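Side-chain contacts in putative pyridoxal phosphate-dependent transferase (Clostridium difficile, PDB 4DQ6), which is a putative transferase that binds pyridoxal-5'-phosphate and belongs to the class I and II aminotransferase family of fold-type I enzymes: residues D70-S75 with K271-F276; I107-K112 with Y258-D263; V177-V180 with D184-K187. All blocks are in the same frame, centred on the assembly; numbering follows the deposited sequence.

Contact 1 (D70-S75 with K271-F276); sequences DSYNES and KRNNCF
Y72 and N273 meet through a single polar bond: ND2 of N273 donates to OH of Y72 over 2.9 Å, with a nearly straight N-H...O angle of 165°. The two side chains reach toward each other from opposite directions, and their planes stand 73° apart. The hydroxyl lies close to the plane of the amide, where an N-H of ND2 can point straight at it, while ND2 also sits 3.4 Å from CZ of Y72, at a slant to the ring. Tyrosine suits the place because its length spans a wide gap; the CA atoms of Y72 and N273 are 10.4 Å apart. The ring leaves helix 70-84 toward N273 because chi1 of Y72 (175°) sets CG opposite the backbone N, and it packs on L278 and T281 of helix 275-287.

Around this bond, N273 uses both ends of its amide. OD1 accepts from R68 NH2, whose guanidinium also binds the carbonyl of K271, and ND2 is bonded to S277 OG as well; together they fix which way round the amide lies. One residue on, N274 is the N-cap of helix 275-287, its OD1 taking a weak bond from N of F276 and another from S277 N. The start of that helix lies at the dimer interface, where the ring of F276 meets F276 of the second subunit. Asparagine at 273 can both donate and accept, so in this buried place it joins a phenol, a serine and an arginine, and the positive charge of R68 probably polarises the amide and strengthens ND2 as a donor.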
loop_
_atom_site.group_PDB
_atom_site.type_symbol
_atom_site.label_atom_id
_atom_site.label_comp_id
_atom_site.label_asym_id
_atom_site.label_seq_id
_atom_site.Cartn_x
_atom_site.Cartn_y
_atom_site.Cartn_z
ATOM N N ASP A 70 11.054 5.437 -15.865
ATOM C CA ASP A 70 12.369 4.804 -15.734
ATOM C C ASP A 70 13.272 5.541 -14.737
ATOM O O ASP A 70 14.103 4.929 -14.091
ATOM C CB ASP A 70 13.083 4.801 -17.085
ATOM C CG ASP A 70 12.474 3.838 -18.089
ATOM O OD1 ASP A 70 11.618 3.001 -17.717
ATOM O OD2 ASP A 70 12.896 3.915 -19.265
ATOM N N SER A 71 13.114 6.859 -14.621
ATOM C CA SER A 71 13.941 7.695 -13.713
ATOM C C SER A 71 13.851 7.286 -12.224
ATOM O O SER A 71 14.808 7.490 -11.475
ATOM C CB SER A 71 13.540 9.180 -13.832
ATOM O OG SER A 71 12.191 9.419 -13.487
ATOM N N TYR A 72 12.733 6.664 -11.833
ATOM C CA TYR A 72 12.544 6.237 -10.460
ATOM C C TYR A 72 13.536 5.117 -10.103
ATOM O O TYR A 72 14.370 5.267 -9.216
ATOM C CB TYR A 72 11.103 5.786 -10.270
ATOM C CG TYR A 72 10.752 5.207 -8.957
ATOM C CD1 TYR A 72 10.963 3.874 -8.672
ATOM C CD2 TYR A 72 10.167 6.006 -7.970
ATOM C CE1 TYR A 72 10.601 3.330 -7.440
ATOM C CE2 TYR A 72 9.754 5.513 -6.758
ATOM C CZ TYR A 72 10.004 4.183 -6.459
ATOM O OH TYR A 72 9.653 3.528 -5.266
ATOM N N ASN A 73 13.516 4.021 -10.866
ATOM C CA ASN A 73 14.469 2.913 -10.579
ATOM C C ASN A 73 15.915 3.336 -10.924
ATOM O O ASN A 73 16.831 2.896 -10.270
ATOM C CB ASN A 73 14.097 1.615 -11.301
ATOM C CG ASN A 73 12.965 0.882 -10.600
ATOM O OD1 ASN A 73 12.662 1.168 -9.435
ATOM N ND2 ASN A 73 12.320 -0.072 -11.309
ATOM N N GLU A 74 16.113 4.221 -11.910
ATOM C CA GLU A 74 17.452 4.779 -12.179
ATOM C C GLU A 74 18.022 5.499 -10.935
ATOM O O GLU A 74 19.197 5.370 -10.650
ATOM C CB GLU A 74 17.438 5.733 -13.383
ATOM C CG GLU A 74 17.264 4.963 -14.687
ATOM C CD GLU A 74 16.943 5.764 -15.960
ATOM O OE1 GLU A 74 16.610 6.992 -15.924
ATOM O OE2 GLU A 74 17.006 5.101 -17.050
ATOM N N SER A 75 17.179 6.218 -10.177
ATOM C CA SER A 75 17.664 6.881 -8.994
ATOM C C SER A 75 18.153 5.890 -7.948
ATOM O O SER A 75 19.124 6.164 -7.222
ATOM C CB SER A 75 16.598 7.837 -8.394
ATOM O OG SER A 75 15.553 7.187 -7.708
ATOM N N LYS A 271 0.916 -2.943 -6.845
ATOM C CA LYS A 271 1.851 -2.772 -7.934
ATOM C C LYS A 271 2.343 -1.351 -8.066
ATOM O O LYS A 271 3.470 -1.160 -8.485
ATOM C CB LYS A 271 1.240 -3.148 -9.275
ATOM C CG LYS A 271 0.688 -4.544 -9.293
ATOM C CD LYS A 271 1.756 -5.637 -9.143
ATOM C CE LYS A 271 2.394 -6.085 -10.418
ATOM N NZ LYS A 271 3.301 -7.267 -10.184
ATOM N N ARG A 272 1.486 -0.366 -7.745
ATOM C CA ARG A 272 1.843 1.047 -8.019
ATOM C C ARG A 272 2.270 1.801 -6.775
ATOM O O ARG A 272 1.688 1.630 -5.696
ATOM C CB ARG A 272 0.645 1.787 -8.661
ATOM C CG ARG A 272 0.112 1.225 -9.946
ATOM C CD ARG A 272 -0.907 2.111 -10.643
ATOM N NE ARG A 272 -1.278 1.534 -11.912
ATOM C CZ ARG A 272 -0.561 1.603 -13.032
ATOM N NH1 ARG A 272 0.590 2.257 -13.088
ATOM N NH2 ARG A 272 -0.997 0.976 -14.100
ATOM N N ASN A 273 3.227 2.742 -6.936
ATOM C CA ASN A 273 3.511 3.754 -5.927
ATOM C C ASN A 273 2.294 4.666 -5.853
ATOM O O ASN A 273 1.610 4.870 -6.858
ATOM C CB ASN A 273 4.686 4.644 -6.345
ATOM C CG ASN A 273 6.039 3.964 -6.247
ATOM O OD1 ASN A 273 6.371 3.098 -7.059
ATOM N ND2 ASN A 273 6.829 4.363 -5.261
ATOM N N ASN A 274 2.017 5.204 -4.668
ATOM C CA ASN A 274 1.124 6.383 -4.604
ATOM C C ASN A 274 1.886 7.552 -5.201
ATOM O O ASN A 274 3.080 7.549 -5.375
ATOM C CB ASN A 274 0.581 6.650 -3.189
ATOM C CG ASN A 274 1.645 7.178 -2.236
ATOM O OD1 ASN A 274 2.101 8.311 -2.441
ATOM N ND2 ASN A 274 2.014 6.418 -1.194
ATOM N N CYS A 275 1.138 8.542 -5.591
ATOM C CA CYS A 275 1.749 9.582 -6.410
ATOM C C CYS A 275 2.827 10.339 -5.670
ATOM O O CYS A 275 3.713 10.930 -6.319
ATOM C CB CYS A 275 0.707 10.517 -6.958
ATOM S SG CYS A 275 -0.344 11.344 -5.797
ATOM N N PHE A 276 2.720 10.399 -4.355
ATOM C CA PHE A 276 3.677 11.180 -3.566
ATOM C C PHE A 276 4.948 10.390 -3.262
ATOM O O PHE A 276 6.051 10.913 -3.291
ATOM C CB PHE A 276 3.010 11.772 -2.344
ATOM C CG PHE A 276 2.031 12.861 -2.669
ATOM C CD1 PHE A 276 2.495 14.041 -3.259
ATOM C CD2 PHE A 276 0.653 12.793 -2.400
ATOM C CE1 PHE A 276 1.647 15.097 -3.556
ATOM C CE2 PHE A 276 -0.229 13.853 -2.744
ATOM C CZ PHE A 276 0.309 15.037 -3.307
#

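Contact 2 (I107-K112 with Y258-D263); sequences INELTK and YKLLDD
E109 and L260 mark the closest backbone approach, 6.5 Å between CA atoms, where the last turn of helix 99-110 comes up against the middle of helix 255-267. L260 supplies the apolar part of the contact. Its CD1 methyl reaches CD2 of L110 at 3.7 Å, the two leucines crossing obliquely, and lies 3.9 Å from the carbonyl O of E109. Leucine fits both positions, its branched methyl end giving apolar contact with no polar group to satisfy.

E109 makes the polar part. Its chain folds at chi2 (-54°), and CG passes 3.9 Å from O of L260 before the carboxylate turns to its polar partners. A water joins the helices there, giving one hydrogen to O of L260 at 2.7 Å and the other, in a weak bond, to OE1 of E109 at 2.8 Å. The second oxygen, OE2, pairs with R267, further along helix 255-267, and takes a bond of 3.0 Å from ND2 of N108, which arrives from above the carboxylate plane. Glutamate is thus long enough to bind the neighbouring helix by water and by charge while its aliphatic part lies against it.

The C-terminal end of helix 99-110 thus meets the flank of helix 255-267, each contacting the large mixed sheet, L110 on L167 of strand 165-171 and L261 on I94 of strand 93-96, in keeping with the alpha/beta large domain of fold-type I enzymes.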
loop_
_atom_site.group_PDB
_atom_site.type_symbol
_atom_site.label_atom_id
_atom_site.label_comp_id
_atom_site.label_asym_id
_atom_site.label_seq_id
_atom_site.Cartn_x
_atom_site.Cartn_y
_atom_site.Cartn_z
ATOM N N ILE A 107 8.265 -15.201 1.927
ATOM C CA ILE A 107 8.144 -16.395 2.791
ATOM C C ILE A 107 7.069 -17.300 2.248
ATOM O O ILE A 107 7.262 -18.571 2.143
ATOM C CB ILE A 107 7.819 -15.989 4.251
ATOM C CG1 ILE A 107 9.066 -15.438 4.928
ATOM C CG2 ILE A 107 7.253 -17.193 5.004
ATOM C CD1 ILE A 107 8.812 -14.766 6.264
ATOM N N ASN A 108 5.901 -16.790 1.948
ATOM C CA ASN A 108 4.854 -17.598 1.369
ATOM C C ASN A 108 5.256 -18.292 0.068
ATOM O O ASN A 108 4.887 -19.498 -0.138
ATOM C CB ASN A 108 3.598 -16.773 1.122
ATOM C CG ASN A 108 2.413 -17.641 0.779
ATOM O OD1 ASN A 108 1.924 -18.457 1.613
ATOM N ND2 ASN A 108 1.981 -17.549 -0.468
ATOM N N GLU A 109 6.004 -17.616 -0.796
ATOM C CA GLU A 109 6.338 -18.134 -2.139
ATOM C C GLU A 109 7.570 -19.046 -2.165
ATOM O O GLU A 109 7.632 -19.953 -3.006
ATOM C CB GLU A 109 6.513 -17.002 -3.152
ATOM C CG GLU A 109 5.319 -16.078 -3.349
ATOM C CD GLU A 109 4.030 -16.835 -3.687
ATOM O OE1 GLU A 109 4.042 -17.796 -4.525
ATOM O OE2 GLU A 109 2.972 -16.522 -3.078
ATOM N N LEU A 110 8.518 -18.815 -1.257
ATOM C CA LEU A 110 9.798 -19.548 -1.236
ATOM C C LEU A 110 9.806 -20.752 -0.346
ATOM O O LEU A 110 10.753 -21.565 -0.410
ATOM C CB LEU A 110 10.943 -18.606 -0.793
ATOM C CG LEU A 110 11.334 -17.524 -1.779
ATOM C CD1 LEU A 110 12.256 -16.457 -1.175
ATOM C CD2 LEU A 110 11.924 -18.131 -3.047
ATOM N N THR A 111 8.767 -20.938 0.449
ATOM C CA THR A 111 8.688 -22.001 1.447
ATOM C C THR A 111 7.286 -22.569 1.458
ATOM O O THR A 111 6.353 -21.976 0.856
ATOM C CB THR A 111 9.051 -21.533 2.874
ATOM O OG1 THR A 111 8.118 -20.542 3.332
ATOM C CG2 THR A 111 10.460 -20.974 2.920
ATOM N N LYS A 112 7.125 -23.697 2.129
ATOM C CA LYS A 112 5.792 -24.296 2.358
ATOM C C LYS A 112 5.503 -24.206 3.842
ATOM O O LYS A 112 6.426 -24.001 4.666
ATOM C CB LYS A 112 5.712 -25.775 1.897
ATOM C CG LYS A 112 6.561 -26.729 2.653
ATOM C CD LYS A 112 6.374 -28.141 2.090
ATOM C CE LYS A 112 7.329 -29.148 2.735
ATOM N NZ LYS A 112 8.729 -28.608 2.963
ATOM N N TYR A 258 12.548 -13.201 -8.862
ATOM C CA TYR A 258 11.836 -12.027 -9.304
ATOM C C TYR A 258 10.410 -12.403 -9.686
ATOM O O TYR A 258 9.428 -11.747 -9.303
ATOM C CB TYR A 258 12.599 -11.345 -10.440
ATOM C CG TYR A 258 11.971 -10.112 -10.940
ATOM C CD1 TYR A 258 10.888 -10.196 -11.779
ATOM C CD2 TYR A 258 12.462 -8.856 -10.599
ATOM C CE1 TYR A 258 10.279 -9.072 -12.261
ATOM C CE2 TYR A 258 11.827 -7.733 -11.059
ATOM C CZ TYR A 258 10.743 -7.860 -11.886
ATOM O OH TYR A 258 10.069 -6.763 -12.409
ATOM N N LYS A 259 10.295 -13.444 -10.494
ATOM C CA LYS A 259 8.996 -13.809 -11.012
ATOM C C LYS A 259 8.064 -14.208 -9.895
ATOM O O LYS A 259 6.907 -13.887 -9.921
ATOM C CB LYS A 259 9.085 -14.968 -12.012
ATOM C CG LYS A 259 7.717 -15.446 -12.459
ATOM C CD LYS A 259 7.786 -16.494 -13.561
ATOM C CE LYS A 259 6.555 -16.401 -14.449
ATOM N NZ LYS A 259 5.319 -16.839 -13.765
ATOM N N LEU A 260 8.582 -14.942 -8.924
ATOM C CA LEU A 260 7.737 -15.397 -7.847
ATOM C C LEU A 260 7.171 -14.227 -7.060
ATOM O O LEU A 260 6.010 -14.218 -6.715
ATOM C CB LEU A 260 8.545 -16.230 -6.873
ATOM C CG LEU A 260 8.747 -17.717 -7.111
ATOM C CD1 LEU A 260 9.515 -18.189 -5.903
ATOM C CD2 LEU A 260 7.429 -18.458 -7.234
ATOM N N LEU A 261 8.026 -13.268 -6.736
ATOM C CA LEU A 261 7.574 -12.103 -5.986
ATOM C C LEU A 261 6.664 -11.222 -6.815
ATOM O O LEU A 261 5.675 -10.717 -6.331
ATOM C CB LEU A 261 8.744 -11.287 -5.445
ATOM C CG LEU A 261 8.351 -10.141 -4.496
ATOM C CD1 LEU A 261 7.473 -10.694 -3.380
ATOM C CD2 LEU A 261 9.593 -9.506 -3.901
ATOM N N ASP A 262 7.041 -11.035 -8.070
ATOM C CA ASP A 262 6.200 -10.295 -8.985
ATOM C C ASP A 262 4.799 -10.874 -9.010
ATOM O O ASP A 262 3.812 -10.117 -8.926
ATOM C CB ASP A 262 6.816 -10.229 -10.355
ATOM C CG ASP A 262 6.288 -9.053 -11.204
ATOM O OD1 ASP A 262 6.208 -7.897 -10.708
ATOM O OD2 ASP A 262 6.038 -9.320 -12.379
ATOM N N ASP A 263 4.695 -12.184 -9.163
ATOM C CA ASP A 263 3.411 -12.802 -9.261
ATOM C C ASP A 263 2.629 -12.749 -7.927
ATOM O O ASP A 263 1.408 -12.672 -7.947
ATOM C CB ASP A 263 3.619 -14.263 -9.648
ATOM C CG ASP A 263 3.977 -14.425 -11.108
ATOM O OD1 ASP A 263 3.958 -13.441 -11.904
ATOM O OD2 ASP A 263 4.297 -15.575 -11.475
HETATM O O HOH W 1 4.117 -16.188 -6.785
#

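Contact 3 (V177-V180 with D184-K187); sequences VGRV and DELK
R179 grips E185 end-on with two nitrogens, one to each carboxylate oxygen. NH1 donates to OE1 at 2.8 Å with an N-H...O angle of 150°, and NH2 donates to OE2 at 3.0 Å, straighter at 167°. Both oxygens use their syn lone pairs, and the guanidinium and carboxylate planes are only 20° apart, the nearly flat geometry of a bidentate salt bridge. The chains themselves cross at about a right angle: E185 runs extended beyond CG, while R179 bends at chi2 and chi3, which swings its NH1/NH2 end round to face the carboxylate.

The bridge links the loop that follows strand 165-171 to the first turn of helix 183-195, within the strand-to-helix connection of the large alpha/beta domain. G178, with a positive phi, turns the chain just before the arginine in a conformation that glycine adopts easily.

Arginine suits this place because all three of its nitrogens have acceptors. NH1 also bonds O of V180 at 3.2 Å, from above the carbonyl plane; NH2 has a second acceptor in O of Y151; and NE pairs with E323, whose OE1 accepts from N of V180 too. Two carboxylates therefore share the one guanidinium, which probably favours their charged forms. On the other side of the bridge, OE1 of E185 takes a further bond from N of T182, joining the carboxylate to the backbone just ahead of its own helix.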
loop_
_atom_site.group_PDB
_atom_site.type_symbol
_atom_site.label_atom_id
_atom_site.label_comp_id
_atom_site.label_asym_id
_atom_site.label_seq_id
_atom_site.Cartn_x
_atom_site.Cartn_y
_atom_site.Cartn_z
ATOM N N VAL A 177 20.602 -3.737 18.111
ATOM C CA VAL A 177 21.920 -3.693 18.741
ATOM C C VAL A 177 22.920 -2.732 18.079
ATOM O O VAL A 177 23.966 -2.449 18.667
ATOM C CB VAL A 177 22.531 -5.062 18.937
ATOM C CG1 VAL A 177 21.587 -6.026 19.658
ATOM C CG2 VAL A 177 23.057 -5.673 17.646
ATOM N N GLY A 178 22.616 -2.324 16.872
ATOM C CA GLY A 178 23.395 -1.267 16.157
ATOM C C GLY A 178 24.609 -1.739 15.408
ATOM O O GLY A 178 25.456 -0.972 15.056
ATOM N N ARG A 179 24.698 -3.059 15.160
ATOM C CA ARG A 179 25.853 -3.677 14.447
ATOM C C ARG A 179 25.799 -3.389 12.930
ATOM O O ARG A 179 24.787 -3.656 12.288
ATOM C CB ARG A 179 25.998 -5.197 14.659
ATOM C CG ARG A 179 26.630 -5.653 15.981
ATOM C CD ARG A 179 28.015 -5.139 16.285
ATOM N NE ARG A 179 28.871 -5.054 15.107
ATOM C CZ ARG A 179 29.586 -6.018 14.562
ATOM N NH1 ARG A 179 30.250 -5.807 13.463
ATOM N NH2 ARG A 179 29.583 -7.226 15.118
ATOM N N VAL A 180 26.909 -2.914 12.386
ATOM C CA VAL A 180 27.170 -2.836 10.976
ATOM C C VAL A 180 28.123 -4.020 10.688
ATOM O O VAL A 180 29.298 -3.971 11.027
ATOM C CB VAL A 180 27.760 -1.451 10.604
ATOM C CG1 VAL A 180 28.238 -1.415 9.171
ATOM C CG2 VAL A 180 26.707 -0.357 10.839
ATOM N N ASP A 184 33.924 -9.555 6.406
ATOM C CA ASP A 184 34.295 -10.893 6.870
ATOM C C ASP A 184 33.224 -11.586 7.717
ATOM O O ASP A 184 33.034 -12.838 7.662
ATOM C CB ASP A 184 35.625 -10.884 7.615
ATOM C CG ASP A 184 36.848 -10.681 6.690
ATOM O OD1 ASP A 184 36.723 -10.760 5.456
ATOM O OD2 ASP A 184 37.965 -10.511 7.258
ATOM N N GLU A 185 32.466 -10.810 8.489
ATOM C CA GLU A 185 31.361 -11.404 9.228
ATOM C C GLU A 185 30.256 -11.896 8.288
ATOM O O GLU A 185 29.651 -12.943 8.488
ATOM C CB GLU A 185 30.769 -10.442 10.257
ATOM C CG GLU A 185 31.623 -10.230 11.473
ATOM C CD GLU A 185 31.102 -9.125 12.376
ATOM O OE1 GLU A 185 30.944 -8.029 11.860
ATOM O OE2 GLU A 185 30.875 -9.395 13.584
ATOM N N LEU A 186 30.006 -11.136 7.238
ATOM C CA LEU A 186 28.986 -11.484 6.263
ATOM C C LEU A 186 29.426 -12.643 5.387
ATOM O O LEU A 186 28.622 -13.555 5.097
ATOM C CB LEU A 186 28.675 -10.279 5.397
ATOM C CG LEU A 186 28.009 -9.129 6.160
ATOM C CD1 LEU A 186 28.046 -7.884 5.285
ATOM C CD2 LEU A 186 26.585 -9.523 6.536
ATOM N N LYS A 187 30.712 -12.692 5.064
ATOM C CA LYS A 187 31.239 -13.865 4.321
ATOM C C LYS A 187 31.067 -15.127 5.103
ATOM O O LYS A 187 30.673 -16.141 4.550
ATOM C CB LYS A 187 32.719 -13.687 4.057
ATOM C CG LYS A 187 32.999 -12.701 2.954
ATOM C CD LYS A 187 34.502 -12.394 2.888
ATOM C CE LYS A 187 34.897 -11.990 1.481
ATOM N NZ LYS A 187 36.299 -12.433 1.232
#

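From the N terminus, helix 70-84 supplies the first half of contact 1, which is completed only at 271-276, at the start of helix 275-287, so that contact closes the longest loop, with 195 residues between its segments. Inside it, contact 2 joins the end of helix 99-110 to helix 255-267, and inside that again contact 3 closes a short loop of three intervening residues, tying the loop after strand 165-171 to helix 183-195. The three are nested and none crosses. Contacts 1 and 2 touch through the salt bridge of K271 NZ with D262 OD1, 3.0 Å long, between helix 255-267 and the loop leading from it to helix 275-287. Contact 3 stands apart, its nearest atoms about 18 Å from contact 2.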